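Local coordinates for peptidase S8 and S53, subtilisin, kexin, sedolisin (PDB 4KG7), which probably cleaves peptide bonds as a subtilisin-type serine endopeptidase, the mycosin protease of the mycobacterial ESX-3 (type VII) secretion system, at residues 63-68 with 125-130; 330-335 with 372-377. One frame throughout, in Å; residues are numbered along the deposited sequence.

Interaction 1. Residues 63-68 with 125-130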
# COMPACT_ATOMS: atom_id res chain seq x y z
N ARG A 63 -13.27 -4.97 14.56
CA ARG A 63 -12.80 -5.92 13.53
C ARG A 63 -13.00 -5.36 12.10
O ARG A 63 -12.83 -6.07 11.12
CB ARG A 63 -13.50 -7.26 13.70
CG ARG A 63 -12.94 -8.00 14.91
CD ARG A 63 -13.68 -9.27 15.21
NE ARG A 63 -13.48 -10.33 14.25
CZ ARG A 63 -12.35 -11.04 14.07
NH1 ARG A 63 -11.21 -10.74 14.71
NH2 ARG A 63 -12.36 -12.04 13.20
N GLY A 64 -13.39 -4.08 12.01
CA GLY A 64 -13.50 -3.42 10.72
C GLY A 64 -14.89 -3.48 10.09
O GLY A 64 -15.03 -3.19 8.92
N ALA A 65 -15.91 -3.87 10.86
CA ALA A 65 -17.26 -3.97 10.31
C ALA A 65 -17.71 -2.66 9.66
O ALA A 65 -17.46 -1.57 10.16
CB ALA A 65 -18.24 -4.38 11.38
N GLY A 66 -18.36 -2.82 8.51
CA GLY A 66 -18.93 -1.73 7.76
C GLY A 66 -17.96 -0.98 6.87
O GLY A 66 -18.39 -0.07 6.17
N GLN A 67 -16.69 -1.33 6.92
CA GLN A 67 -15.68 -0.59 6.17
C GLN A 67 -15.34 -1.29 4.88
O GLN A 67 -15.31 -2.52 4.82
CB GLN A 67 -14.41 -0.42 7.01
CG GLN A 67 -14.65 0.25 8.35
CD GLN A 67 -15.58 1.43 8.25
OE1 GLN A 67 -15.25 2.42 7.62
NE2 GLN A 67 -16.79 1.30 8.84
N THR A 68 -15.11 -0.50 3.83
CA THR A 68 -14.68 -1.02 2.54
C THR A 68 -13.28 -0.50 2.26
O THR A 68 -13.06 0.71 2.29
CB THR A 68 -15.62 -0.57 1.41
OG1 THR A 68 -16.95 -1.08 1.66
CG2 THR A 68 -15.15 -1.10 0.10
N ALA A 125 -8.40 -6.59 9.81
CA ALA A 125 -9.79 -6.15 9.80
C ALA A 125 -10.66 -7.17 9.06
O ALA A 125 -11.20 -6.88 7.99
CB ALA A 125 -9.87 -4.78 9.12
N PRO A 126 -10.86 -8.36 9.65
CA PRO A 126 -11.49 -9.44 8.89
C PRO A 126 -12.97 -9.19 8.60
O PRO A 126 -13.54 -9.86 7.74
CB PRO A 126 -11.29 -10.67 9.78
CG PRO A 126 -10.91 -10.16 11.11
CD PRO A 126 -10.39 -8.78 10.98
N GLU A 127 -13.60 -8.25 9.30
CA GLU A 127 -14.99 -7.93 9.01
C GLU A 127 -15.14 -6.80 7.97
O GLU A 127 -16.26 -6.47 7.57
CB GLU A 127 -15.76 -7.61 10.30
CG GLU A 127 -15.92 -8.85 11.17
CD GLU A 127 -16.74 -8.58 12.41
OE1 GLU A 127 -17.48 -7.59 12.43
OE2 GLU A 127 -16.66 -9.38 13.37
N ALA A 128 -14.03 -6.24 7.53
CA ALA A 128 -14.06 -5.28 6.43
C ALA A 128 -14.31 -5.99 5.10
O ALA A 128 -14.10 -7.19 4.98
CB ALA A 128 -12.77 -4.48 6.39
N ARG A 129 -14.75 -5.25 4.11
CA ARG A 129 -14.90 -5.77 2.77
C ARG A 129 -13.81 -5.18 1.91
O ARG A 129 -13.35 -4.08 2.17
CB ARG A 129 -16.26 -5.41 2.22
CG ARG A 129 -17.33 -6.32 2.79
CD ARG A 129 -18.70 -6.04 2.21
NE ARG A 129 -19.17 -4.66 2.45
CZ ARG A 129 -19.02 -3.62 1.63
NH1 ARG A 129 -18.37 -3.73 0.47
NH2 ARG A 129 -19.52 -2.44 1.98
N LEU A 130 -13.37 -5.94 0.92
CA LEU A 130 -12.34 -5.47 0.04
C LEU A 130 -12.90 -5.27 -1.35
O LEU A 130 -13.79 -6.00 -1.77
CB LEU A 130 -11.23 -6.52 -0.06
CG LEU A 130 -10.52 -6.81 1.25
CD1 LEU A 130 -9.61 -8.01 1.08
CD2 LEU A 130 -9.76 -5.59 1.72
O HOH W 1 -16.03 -12.17 13.93
O HOH W 2 -17.96 -4.79 6.39

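Interaction 2. Residues 330-335 with 372-377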
# COMPACT_ATOMS: atom_id res chain seq x y z
N ALA A 330 -9.01 0.79 8.80
CA ALA A 330 -10.37 0.23 8.75
C ALA A 330 -10.88 -0.03 10.17
O ALA A 330 -12.07 0.22 10.44
CB ALA A 330 -10.42 -1.06 7.92
N LEU A 331 -10.03 -0.54 11.06
CA LEU A 331 -10.46 -0.73 12.46
C LEU A 331 -10.93 0.61 13.05
O LEU A 331 -11.97 0.70 13.72
CB LEU A 331 -9.35 -1.31 13.32
CG LEU A 331 -8.90 -2.72 12.97
CD1 LEU A 331 -7.94 -3.24 14.06
CD2 LEU A 331 -10.05 -3.69 12.71
N VAL A 332 -10.12 1.63 12.84
CA VAL A 332 -10.36 2.95 13.44
C VAL A 332 -11.65 3.55 12.86
O VAL A 332 -12.46 4.10 13.59
CB VAL A 332 -9.15 3.89 13.25
CG1 VAL A 332 -9.50 5.32 13.60
CG2 VAL A 332 -7.99 3.40 14.11
N ARG A 333 -11.83 3.46 11.54
CA ARG A 333 -13.04 4.03 10.94
C ARG A 333 -14.30 3.29 11.33
O ARG A 333 -15.36 3.91 11.40
CB ARG A 333 -12.93 4.11 9.42
CG ARG A 333 -11.72 4.88 8.93
CD ARG A 333 -12.00 5.54 7.60
NE ARG A 333 -12.73 6.79 7.79
CZ ARG A 333 -12.89 7.70 6.82
NH1 ARG A 333 -12.51 7.44 5.59
NH2 ARG A 333 -13.50 8.83 7.09
N SER A 334 -14.21 1.99 11.61
CA SER A 334 -15.36 1.24 12.08
C SER A 334 -15.73 1.66 13.50
O SER A 334 -16.90 1.84 13.80
CB SER A 334 -15.08 -0.26 12.04
OG SER A 334 -16.16 -1.03 12.52
N LYS A 335 -14.74 1.80 14.37
CA LYS A 335 -15.00 2.18 15.76
C LYS A 335 -15.47 3.62 15.88
O LYS A 335 -16.36 3.93 16.70
CB LYS A 335 -13.79 1.96 16.65
CG LYS A 335 -14.10 2.40 18.07
CD LYS A 335 -13.17 1.86 19.12
CE LYS A 335 -13.62 2.39 20.47
NZ LYS A 335 -12.60 2.19 21.52
N ALA A 372 -3.70 1.78 20.84
CA ALA A 372 -3.62 3.20 21.20
C ALA A 372 -4.52 4.04 20.29
O ALA A 372 -5.22 4.94 20.74
CB ALA A 372 -2.19 3.68 21.12
N ALA A 373 -4.50 3.73 18.99
CA ALA A 373 -5.34 4.46 18.03
C ALA A 373 -6.82 4.27 18.32
O ALA A 373 -7.65 5.19 18.13
CB ALA A 373 -5.00 4.05 16.61
N LEU A 374 -7.18 3.09 18.81
CA LEU A 374 -8.55 2.76 19.06
C LEU A 374 -9.05 3.27 20.39
O LEU A 374 -10.24 3.27 20.62
CB LEU A 374 -8.75 1.24 18.95
CG LEU A 374 -8.69 0.76 17.49
CD1 LEU A 374 -8.39 -0.73 17.43
CD2 LEU A 374 -9.96 1.06 16.71
N THR A 375 -8.15 3.69 21.28
CA THR A 375 -8.57 4.13 22.61
C THR A 375 -8.22 5.58 22.96
O THR A 375 -8.64 6.08 24.02
CB THR A 375 -7.95 3.21 23.67
OG1 THR A 375 -6.54 3.24 23.56
CG2 THR A 375 -8.44 1.79 23.49
N TRP A 376 -7.47 6.26 22.11
CA TRP A 376 -7.07 7.64 22.37
C TRP A 376 -8.27 8.59 22.43
O TRP A 376 -9.23 8.44 21.68
CB TRP A 376 -6.10 8.09 21.27
CG TRP A 376 -5.58 9.50 21.41
CD1 TRP A 376 -4.73 9.97 22.36
CD2 TRP A 376 -5.87 10.59 20.54
NE1 TRP A 376 -4.48 11.31 22.15
CE2 TRP A 376 -5.17 11.72 21.03
CE3 TRP A 376 -6.66 10.74 19.39
CZ2 TRP A 376 -5.23 12.98 20.42
CZ3 TRP A 376 -6.72 11.98 18.77
CH2 TRP A 376 -6.01 13.09 19.29
N ASP A 377 -8.20 9.54 23.36
CA ASP A 377 -9.23 10.57 23.48
C ASP A 377 -8.61 11.90 23.06
O ASP A 377 -7.64 12.32 23.66
CB ASP A 377 -9.71 10.66 24.92
CG ASP A 377 -10.76 11.74 25.11
OD1 ASP A 377 -11.95 11.46 24.82
OD2 ASP A 377 -10.40 12.86 25.52

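Interaction 1. Residues 63-68 with 125-130
Arg63 turns two different sides of its guanidinium to the neighbours Pro126 and Glu127. Over one face sits the proline ring, its CG 3.1 Å above the plane, displaced toward the rim, and 3.2 Å from Arg63 NH2. At the edge, in the plane, lies Glu127 OE2, making a long salt bridge of 3.4 Å to Arg63 NE. The carboxylate is turned well away from coplanarity, 75° between the planes, so the pairing is not the flat two-pronged kind; a water accepts weakly from Arg63 NE and donates to Glu127 OE2. The bend at chi3 (70°) swings the guanidinium across the proline, and Trp59 adds a cation-pi contact.

Beneath these side chains the backbones are tied directly. Glu127 N, in the type I turn 125-128, donates to Arg63 O at 2.9 Å, whereas Arg129 N meets Gln67 O almost straight, with an N-H...O angle of 173°. Between these bonds 63-68 makes its own type II turn, Gly64 to Gln67. Gly64 CA lies 4.2 Å from Ala125 CB, and Gly64 O accepts a CA-H...O contact from Ala128 CA. Beyond the turns, Thr68 and Arg129 form a parallel bridge with both side chains on one sheet face; Thr68 OG1 lies over the guanidinium of Arg129, at an angle too poor for hydrogen bonding.

The chemistry implies that main-chain bonds set the register where parallel strands 68-73 and 129-134 begin, while the partly exposed, water-bridged ion pair probably adds only modest electrostatic attraction.

Interaction 2. Residues 330-335 with 372-377
Leu374 O, near the end of helix 370-375, receives the ammonium group of Lys335 in a short hydrogen bond, 2.7 Å from NZ to O. The donor approaches at a C=O...N angle of 155° and is tilted 25° out of the carbonyl plane. Lys335 can reach so far because its chain is extended throughout: CG is anti to the backbone N (chi1 179°), and the later torsions are also close to fully extended. A carbonyl near the C-terminal end of a helix lies where the helix dipole is expected to be negative, so the positive charge is probably well placed there. His61 ND1 offers NZ a weak second hydrogen bond.

The aliphatic part of the same lysine crosses Leu374 at a slant, Lys335 CB lying 3.9 Å from Leu374 CD2. This one methyl does most of the apolar work. It enters between Leu331, Val332 and Lys335 on the surface of helix 318-335, passing 3.8 Å from Val332 CA and 3.6 Å from the carbonyl oxygen of Leu331, and thus packs against backbone as well as side chains. On the opposing helix, chi1 of Val332 puts CG1 anti to the backbone N, leaving CG2, anti to the carbonyl carbon, to touch both Leu374 CD2 and Ala373 CB, each at 4.0 Å. The small Ala373 side chain lies beside the leucine, and the backbones come within 5.9 Å between the CA atoms of Val332 and Leu374.

Helix 341-350 continues the apolar packing at Val332 through Val344 and Leu348, and helix 55-59 brings Ala58 against Leu331 and Leu374. Helix 370-375, at the C-terminal end of the modelled chain, is thereby held against the end of helix 318-335.

Interactions 1 and 2 have centres 13 Å apart and share a direct border: the turn at 64-67 rests on helix 318-335, the helix whose adjoining face takes up Leu374. Leu331 serves both, its CD2 3.4 Å from Gly64 N and its CB turned to Leu374. Further evidence is a probable hydrogen bond of 2.7 Å between Ala65 O and Ser334 OG, with packing of Gln67 CG against Ala330 O at 3.3 Å. Strand 68-73 leads from interaction 1 to Asp73, and helix 318-335 carries Ser319 in its first turn, both predicted members of the charge relay with His104. The two contacts themselves lie away from that site, at the start of one triad-bearing element and the end of the other.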